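PDB 3R2T: putative uncharacterized protein from Staphylococcus aureus, which is of unknown function but, as a superantigen-like member of the staphylococcal and streptococcal toxin family, probably acts as a secreted factor in host interaction. Local coordinates for residues T60-H64 against L199-D205; T140-K145 against Q176-S181. All coordinates share one frame; numbering follows the deposited sequence.

The chain shows how a two-domain toxin fold can be tied together at two well-separated places. From the N terminus, helix 57-68 comes first and supplies one half of interaction 1; its contact with the loop 199-205, after helix 182-197, closes a long loop of the chain. Nested inside that loop is interaction 2, where 140-145, leaving the last strand of the OB-fold part, meets 176-181 at the entry to helix 182-197 of the beta-grasp part. The two contacts lie on opposite sides of the chain's centre, their own centres 31 Å apart, and do not touch.

Interaction 1: residues T60-H64 against L199-D205; sequences TNKLH and LYEGSAD
The N-terminal helix of the superantigen-like fold docks here on the C-terminal beta-grasp domain, with L63 and H64 meeting the side chains of Y200 and E201. The phenol ring of Y200 is the flat centre of the contact. L63 CB sits almost exactly over one face, 3.8 Å from the ring centroid and 5° off its normal, a CH-pi contact, while L199 CG covers the opposite face; the ring is thus held between two leucines, and L63 CD1 adds a touch at Y200 CE1 (3.6 Å). The Y200 hydroxyl reaches past the contact to L223 O and R190 NH2, which fixes the far end of the ring. T60 turns its methyl against the base of the same side chain, CG2 lying 3.4 Å from Y200 CB, and offers OG1 to D205 OD2 in a weak hydrogen bond. On the other flank H64 carries CG anti to its backbone N (chi1 -175°), which swings the imidazole out beside the loop. There NE2 donates to the anti lone pair of E201 OE2 at 2.9 Å, close to the ring plane, with ring and carboxylate turned 41° apart. I194 of helix 182-197 touches H64, Y200 and E201. Such an apolar centre flanked by polar links joins the N-terminal helix to the beta-grasp domain, an interdomain arrangement consistent with the two-domain architecture of this toxin family.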
ATOM      1  N   THR A  60      -5.693  16.086  12.104  1.00 73.64           N
ATOM      2  CA  THR A  60      -7.153  16.126  12.194  1.00 71.38           C
ATOM      3  C   THR A  60      -7.803  16.309  10.813  1.00 69.05           C
ATOM      4  O   THR A  60      -8.821  15.673  10.531  1.00 66.96           O
ATOM      5  CB  THR A  60      -7.631  17.247  13.150  1.00 73.20           C
ATOM      6  OG1 THR A  60      -7.232  16.929  14.490  1.00 75.24           O
ATOM      7  CG2 THR A  60      -9.144  17.391  13.115  1.00 72.01           C
ATOM      8  N   ASN A  61      -7.230  17.169   9.964  1.00 67.80           N
ATOM      9  CA  ASN A  61      -7.781  17.370   8.614  1.00 66.51           C
ATOM     10  C   ASN A  61      -7.793  16.061   7.832  1.00 63.00           C
ATOM     11  O   ASN A  61      -8.793  15.743   7.178  1.00 59.56           O
ATOM     12  CB  ASN A  61      -7.023  18.449   7.824  1.00 68.99           C
ATOM     13  CG  ASN A  61      -7.199  19.835   8.409  1.00 72.05           C
ATOM     14  OD1 ASN A  61      -8.038  20.043   9.287  1.00 71.39           O
ATOM     15  ND2 ASN A  61      -6.409  20.805   7.914  1.00 76.22           N
ATOM     16  N   LYS A  62      -6.685  15.316   7.880  1.00 61.33           N
ATOM     17  CA  LYS A  62      -6.637  14.009   7.215  1.00 59.42           C
ATOM     18  C   LYS A  62      -7.665  13.018   7.792  1.00 54.93           C
ATOM     19  O   LYS A  62      -8.266  12.253   7.029  1.00 53.21           O
ATOM     20  CB  LYS A  62      -5.231  13.385   7.208  1.00 60.45           C
ATOM     21  CG  LYS A  62      -4.343  13.948   6.123  1.00 66.93           C
ATOM     22  CD  LYS A  62      -3.034  13.170   5.946  1.00 71.39           C
ATOM     23  CE  LYS A  62      -2.340  13.620   4.650  1.00 76.07           C
ATOM     24  NZ  LYS A  62      -0.993  13.010   4.440  1.00 80.22           N
ATOM     25  N   LEU A  63      -7.870  13.027   9.110  1.00 52.94           N
ATOM     26  CA  LEU A  63      -8.862  12.117   9.737  1.00 50.88           C
ATOM     27  C   LEU A  63     -10.272  12.506   9.318  1.00 50.06           C
ATOM     28  O   LEU A  63     -11.116  11.638   9.027  1.00 46.64           O
ATOM     29  CB  LEU A  63      -8.752  12.143  11.258  1.00 51.50           C
ATOM     30  CG  LEU A  63      -7.448  11.572  11.822  1.00 54.84           C
ATOM     31  CD1 LEU A  63      -7.304  11.944  13.291  1.00 57.03           C
ATOM     32  CD2 LEU A  63      -7.364  10.050  11.609  1.00 55.48           C
ATOM     33  N   HIS A  64     -10.517  13.820   9.287  1.00 50.24           N
ATOM     34  CA  HIS A  64     -11.796  14.336   8.873  1.00 51.08           C
ATOM     35  C   HIS A  64     -12.054  13.919   7.421  1.00 51.14           C
ATOM     36  O   HIS A  64     -13.132  13.417   7.076  1.00 50.12           O
ATOM     37  CB  HIS A  64     -11.832  15.873   8.970  1.00 53.22           C
ATOM     38  CG  HIS A  64     -13.177  16.452   8.657  1.00 56.41           C
ATOM     39  ND1 HIS A  64     -13.593  16.713   7.368  1.00 60.39           N
ATOM     40  CD2 HIS A  64     -14.213  16.788   9.464  1.00 57.35           C
ATOM     41  CE1 HIS A  64     -14.829  17.184   7.396  1.00 61.59           C
ATOM     42  NE2 HIS A  64     -15.225  17.241   8.656  1.00 59.59           N
ATOM     43  N   LEU A 199     -16.911  16.026  15.104  1.00 51.47           N
ATOM     44  CA  LEU A 199     -15.646  15.389  15.384  1.00 50.80           C
ATOM     45  C   LEU A 199     -14.673  15.836  14.301  1.00 52.56           C
ATOM     46  O   LEU A 199     -15.035  15.913  13.121  1.00 52.53           O
ATOM     47  CB  LEU A 199     -15.773  13.859  15.369  1.00 48.12           C
ATOM     48  CG  LEU A 199     -14.467  13.097  15.623  1.00 47.45           C
ATOM     49  CD1 LEU A 199     -13.926  13.390  17.028  1.00 45.69           C
ATOM     50  CD2 LEU A 199     -14.644  11.580  15.398  1.00 42.53           C
ATOM     51  N   TYR A 200     -13.445  16.123  14.722  1.00 54.24           N
ATOM     52  CA  TYR A 200     -12.361  16.569  13.847  1.00 58.14           C
ATOM     53  C   TYR A 200     -12.642  17.923  13.183  1.00 62.56           C
ATOM     54  O   TYR A 200     -12.061  18.222  12.147  1.00 64.26           O
ATOM     55  CB  TYR A 200     -12.000  15.525  12.762  1.00 57.47           C
ATOM     56  CG  TYR A 200     -11.751  14.124  13.265  1.00 53.89           C
ATOM     57  CD1 TYR A 200     -10.810  13.879  14.255  1.00 53.08           C
ATOM     58  CD2 TYR A 200     -12.419  13.042  12.714  1.00 52.68           C
ATOM     59  CE1 TYR A 200     -10.570  12.592  14.720  1.00 50.55           C
ATOM     60  CE2 TYR A 200     -12.183  11.737  13.165  1.00 49.67           C
ATOM     61  CZ  TYR A 200     -11.251  11.525  14.170  1.00 49.44           C
ATOM     62  OH  TYR A 200     -11.003  10.248  14.632  1.00 50.39           O
ATOM     63  N   GLU A 201     -13.525  18.732  13.769  1.00 66.59           N
ATOM     64  CA  GLU A 201     -13.838  20.065  13.215  1.00 71.74           C
ATOM     65  C   GLU A 201     -13.618  21.158  14.253  1.00 75.46           C
ATOM     66  O   GLU A 201     -14.363  22.135  14.293  1.00 77.42           O
ATOM     67  CB  GLU A 201     -15.280  20.142  12.694  1.00 72.00           C
ATOM     68  CG  GLU A 201     -15.580  19.225  11.510  1.00 72.34           C
ATOM     69  CD  GLU A 201     -16.988  19.423  10.939  1.00 72.60           C
ATOM     70  OE1 GLU A 201     -17.748  20.252  11.492  1.00 76.48           O
ATOM     71  OE2 GLU A 201     -17.329  18.752   9.938  1.00 67.14           O
ATOM     72  N   GLY A 202     -12.588  20.989  15.086  1.00 77.76           N
ATOM     73  CA  GLY A 202     -12.253  21.958  16.136  1.00 81.03           C
ATOM     74  C   GLY A 202     -13.174  21.955  17.354  1.00 81.65           C
ATOM     75  O   GLY A 202     -13.156  22.898  18.145  1.00 84.81           O
ATOM     76  N   SER A 203     -13.983  20.908  17.510  1.00 80.19           N
ATOM     77  CA  SER A 203     -14.901  20.803  18.654  1.00 80.24           C
ATOM     78  C   SER A 203     -14.515  19.585  19.499  1.00 76.98           C
ATOM     79  O   SER A 203     -14.204  19.703  20.688  1.00 77.86           O
ATOM     80  CB  SER A 203     -16.353  20.691  18.172  1.00 80.14           C
ATOM     81  OG  SER A 203     -17.253  20.664  19.269  1.00 81.79           O
ATOM     82  N   ALA A 204     -14.559  18.420  18.869  1.00 73.38           N
ATOM     83  CA  ALA A 204     -14.167  17.171  19.497  1.00 70.74           C
ATOM     84  C   ALA A 204     -12.937  16.799  18.706  1.00 69.54           C
ATOM     85  O   ALA A 204     -12.925  16.941  17.487  1.00 69.07           O
ATOM     86  CB  ALA A 204     -15.248  16.118  19.352  1.00 68.68           C
ATOM     87  N   ASP A 205     -11.908  16.322  19.390  1.00 68.82           N
ATOM     88  CA  ASP A 205     -10.641  16.015  18.739  1.00 68.50           C
ATOM     89  C   ASP A 205     -10.042  14.677  19.193  1.00 64.73           C
ATOM     90  O   ASP A 205      -9.413  13.955  18.418  1.00 63.35           O
ATOM     91  CB  ASP A 205      -9.689  17.152  19.113  1.00 72.21           C
ATOM     92  CG  ASP A 205      -8.496  17.258  18.203  1.00 76.76           C
ATOM     93  OD1 ASP A 205      -7.864  18.344  18.209  1.00 82.17           O
ATOM     94  OD2 ASP A 205      -8.207  16.291  17.465  1.00 80.09           O
TER

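Interaction 2: residues T140-K145 against Q176-S181; sequences TKKNVK and QKEEVS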
ATOM      1  N   THR A 140     -15.913 -10.271   5.689  1.00 39.03           N
ATOM      2  CA  THR A 140     -16.694 -11.128   6.598  1.00 39.51           C
ATOM      3  C   THR A 140     -17.577 -12.102   5.806  1.00 40.68           C
ATOM      4  O   THR A 140     -17.670 -12.010   4.572  1.00 39.82           O
ATOM      5  CB  THR A 140     -17.703 -10.273   7.393  1.00 39.52           C
ATOM      6  OG1 THR A 140     -18.474  -9.494   6.469  1.00 37.47           O
ATOM      7  CG2 THR A 140     -17.017  -9.322   8.349  1.00 39.10           C
ATOM      8  N   LYS A 141     -18.214 -13.036   6.517  0.50 41.37           N
ATOM      9  CA  LYS A 141     -19.151 -13.968   5.899  0.50 42.41           C
ATOM     10  C   LYS A 141     -20.484 -13.259   5.820  0.50 42.32           C
ATOM     11  O   LYS A 141     -20.817 -12.460   6.694  0.50 41.39           O
ATOM     12  CB  LYS A 141     -19.351 -15.242   6.726  0.50 43.65           C
ATOM     13  CG  LYS A 141     -18.182 -16.211   6.784  0.50 44.59           C
ATOM     14  CD  LYS A 141     -18.644 -17.509   7.455  0.50 46.05           C
ATOM     15  CE  LYS A 141     -17.613 -18.632   7.367  0.50 46.01           C
ATOM     16  NZ  LYS A 141     -18.228 -19.928   7.819  0.50 46.97           N
ATOM     17  N   LYS A 142     -21.258 -13.558   4.784  1.00 43.60           N
ATOM     18  CA  LYS A 142     -22.579 -12.940   4.620  1.00 44.31           C
ATOM     19  C   LYS A 142     -23.590 -13.528   5.607  1.00 44.97           C
ATOM     20  O   LYS A 142     -23.349 -14.563   6.236  1.00 44.18           O
ATOM     21  CB  LYS A 142     -23.101 -13.103   3.187  1.00 45.02           C
ATOM     22  CG  LYS A 142     -23.428 -14.531   2.740  1.00 49.35           C
ATOM     23  CD  LYS A 142     -23.849 -14.516   1.248  1.00 52.29           C
ATOM     24  CE  LYS A 142     -24.299 -15.868   0.714  1.00 55.52           C
ATOM     25  NZ  LYS A 142     -25.615 -16.294   1.235  1.00 58.99           N
ATOM     26  N   ASN A 143     -24.713 -12.836   5.751  1.00 44.54           N
ATOM     27  CA  ASN A 143     -25.779 -13.285   6.627  1.00 46.00           C
ATOM     28  C   ASN A 143     -26.378 -14.609   6.212  1.00 47.40           C
ATOM     29  O   ASN A 143     -26.596 -14.850   5.034  1.00 46.16           O
ATOM     30  CB  ASN A 143     -26.910 -12.268   6.646  1.00 45.70           C
ATOM     31  CG  ASN A 143     -26.572 -11.054   7.452  1.00 43.85           C
ATOM     32  OD1 ASN A 143     -25.508 -10.974   8.057  1.00 46.31           O
ATOM     33  ND2 ASN A 143     -27.490 -10.102   7.486  1.00 49.21           N
ATOM     34  N   VAL A 144     -26.648 -15.446   7.200  1.00 49.12           N
ATOM     35  CA  VAL A 144     -27.288 -16.740   6.990  1.00 51.37           C
ATOM     36  C   VAL A 144     -28.804 -16.549   7.068  1.00 52.79           C
ATOM     37  O   VAL A 144     -29.560 -17.236   6.372  1.00 54.77           O
ATOM     38  CB  VAL A 144     -26.856 -17.747   8.077  1.00 52.70           C
ATOM     39  CG1 VAL A 144     -27.790 -18.965   8.113  1.00 56.31           C
ATOM     40  CG2 VAL A 144     -25.395 -18.148   7.881  1.00 55.52           C
ATOM     41  N   LYS A 145     -29.248 -15.638   7.940  1.00 52.40           N
ATOM     42  CA  LYS A 145     -30.676 -15.361   8.115  1.00 53.42           C
ATOM     43  C   LYS A 145     -31.096 -14.115   7.358  1.00 52.30           C
ATOM     44  O   LYS A 145     -30.269 -13.413   6.799  1.00 50.09           O
ATOM     45  CB  LYS A 145     -31.028 -15.245   9.599  1.00 53.95           C
ATOM     46  CG  LYS A 145     -30.877 -16.563  10.316  1.00 59.68           C
ATOM     47  CD  LYS A 145     -31.107 -16.490  11.818  1.00 64.75           C
ATOM     48  CE  LYS A 145     -30.985 -17.905  12.426  1.00 69.39           C
ATOM     49  NZ  LYS A 145     -31.194 -17.931  13.909  1.00 73.99           N
ATOM     50  N   GLN A 176     -26.641  -4.269  10.322  1.00 49.96           N
ATOM     51  CA  GLN A 176     -27.328  -5.179   9.401  1.00 52.34           C
ATOM     52  C   GLN A 176     -26.738  -6.603   9.319  1.00 50.89           C
ATOM     53  O   GLN A 176     -27.462  -7.575   9.057  1.00 53.98           O
ATOM     54  CB  GLN A 176     -27.439  -4.550   7.994  1.00 53.98           C
ATOM     55  CG  GLN A 176     -26.396  -3.441   7.555  1.00 59.70           C
ATOM     56  CD  GLN A 176     -24.902  -3.736   7.800  1.00 62.85           C
ATOM     57  OE1 GLN A 176     -24.486  -4.097   8.922  1.00 64.23           O
ATOM     58  NE2 GLN A 176     -24.076  -3.507   6.760  1.00 59.86           N
ATOM     59  N   LYS A 177     -25.447  -6.726   9.583  1.00 46.50           N
ATOM     60  CA  LYS A 177     -24.758  -7.998   9.474  1.00 46.02           C
ATOM     61  C   LYS A 177     -24.596  -8.779  10.783  1.00 44.02           C
ATOM     62  O   LYS A 177     -24.379  -8.191  11.834  1.00 43.63           O
ATOM     63  CB  LYS A 177     -23.367  -7.743   8.901  1.00 44.37           C
ATOM     64  CG  LYS A 177     -23.368  -7.105   7.512  1.00 47.41           C
ATOM     65  CD  LYS A 177     -21.925  -6.736   7.101  1.00 47.39           C
ATOM     66  CE  LYS A 177     -21.152  -7.873   6.500  1.00 48.41           C
ATOM     67  NZ  LYS A 177     -21.302  -9.231   7.064  1.00 47.57           N
ATOM     68  N   GLU A 178     -24.680 -10.104  10.678  1.00 42.74           N
ATOM     69  CA  GLU A 178     -24.489 -11.025  11.814  1.00 42.43           C
ATOM     70  C   GLU A 178     -23.024 -10.991  12.231  1.00 41.41           C
ATOM     71  O   GLU A 178     -22.677 -11.032  13.431  1.00 36.46           O
ATOM     72  CB  GLU A 178     -24.855 -12.439  11.398  1.00 44.18           C
ATOM     73  CG  GLU A 178     -26.315 -12.554  10.980  1.00 49.75           C
ATOM     74  CD  GLU A 178     -26.651 -13.833  10.222  1.00 53.85           C
ATOM     75  OE1 GLU A 178     -27.838 -13.976   9.853  1.00 57.30           O
ATOM     76  OE2 GLU A 178     -25.750 -14.673   9.977  1.00 54.46           O
ATOM     77  N   GLU A 179     -22.165 -10.911  11.219  1.00 40.56           N
ATOM     78  CA  GLU A 179     -20.737 -10.819  11.421  1.00 39.99           C
ATOM     79  C   GLU A 179     -20.323  -9.470  10.817  1.00 39.08           C
ATOM     80  O   GLU A 179     -20.482  -9.248   9.617  1.00 39.30           O
ATOM     81  CB  GLU A 179     -20.034 -11.981  10.718  1.00 40.91           C
ATOM     82  CG  GLU A 179     -18.520 -12.016  10.974  1.00 49.09           C
ATOM     83  CD  GLU A 179     -17.789 -13.180  10.267  1.00 53.66           C
ATOM     84  OE1 GLU A 179     -17.413 -13.025   9.079  1.00 50.17           O
ATOM     85  OE2 GLU A 179     -17.546 -14.218  10.939  1.00 57.33           O
ATOM     86  N   VAL A 180     -19.787  -8.584  11.639  1.00 38.32           N
ATOM     87  CA  VAL A 180     -19.400  -7.270  11.192  1.00 38.89           C
ATOM     88  C   VAL A 180     -17.924  -6.974  11.546  1.00 38.94           C
ATOM     89  O   VAL A 180     -17.455  -7.286  12.644  1.00 39.90           O
ATOM     90  CB  VAL A 180     -20.341  -6.223  11.815  1.00 38.46           C
ATOM     91  CG1 VAL A 180     -20.120  -6.142  13.286  1.00 36.61           C
ATOM     92  CG2 VAL A 180     -20.175  -4.849  11.156  1.00 37.51           C
ATOM     93  N   SER A 181     -17.187  -6.386  10.602  1.00 38.12           N
ATOM     94  CA  SER A 181     -15.779  -6.070  10.836  1.00 36.82           C
ATOM     95  C   SER A 181     -15.685  -4.846  11.728  1.00 35.46           C
ATOM     96  O   SER A 181     -16.562  -4.001  11.719  1.00 34.88           O
ATOM     97  CB  SER A 181     -15.042  -5.801   9.506  1.00 38.16           C
ATOM     98  OG  SER A 181     -15.521  -4.608   8.858  1.00 41.05           O
TER
HETATM   99  O   HOH W   1     -22.708 -11.229   8.308  1.00 31.34           O
HETATM  100  O   HOH W   2     -23.064 -14.680   9.084  1.00 39.38           O
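N143 and E178 stack amide on carboxylate, and each bonds to backbone of the opposite segment, where the end of the last OB-fold strand passes the beta-grasp segment that leads into helix 182-197, an example of side chains standing in for a regular sheet between two domains. The densest part is a set of side-chain to backbone bonds. The N143 amide works with both its atoms: OD1 accepts from E178 N at 2.9 Å, and ND2, in the plane of its own amide, donates to Q176 O at 3.0 Å. The E178 carboxylate, its plane 13° from that of the amide, accepts two successive backbone N-H groups, V144 N on OE2 from above its plane and K145 N on the syn lone pair of OE1. Deeper in, K177 bends at its third and fourth torsions, bringing NZ to T140 OG1 (2.9 Å) and to E179 O, and D119 supplies a salt bridge to the same ammonium. Water 1 bridges the two segments, accepting from E179 N and lying 2.8 Å from both K141 O and N143 OD1. The outer side is looser: the K141 and K145 side chains lead away from the contact, and water 2 links K142 O to E178 OE2. Between the two strand ends, the extended side chain of E179 brings OE1 within 2.7 Å of K141 N, an almost straight bond of 167° made on the anti side of the carboxylate, 34° out of its plane.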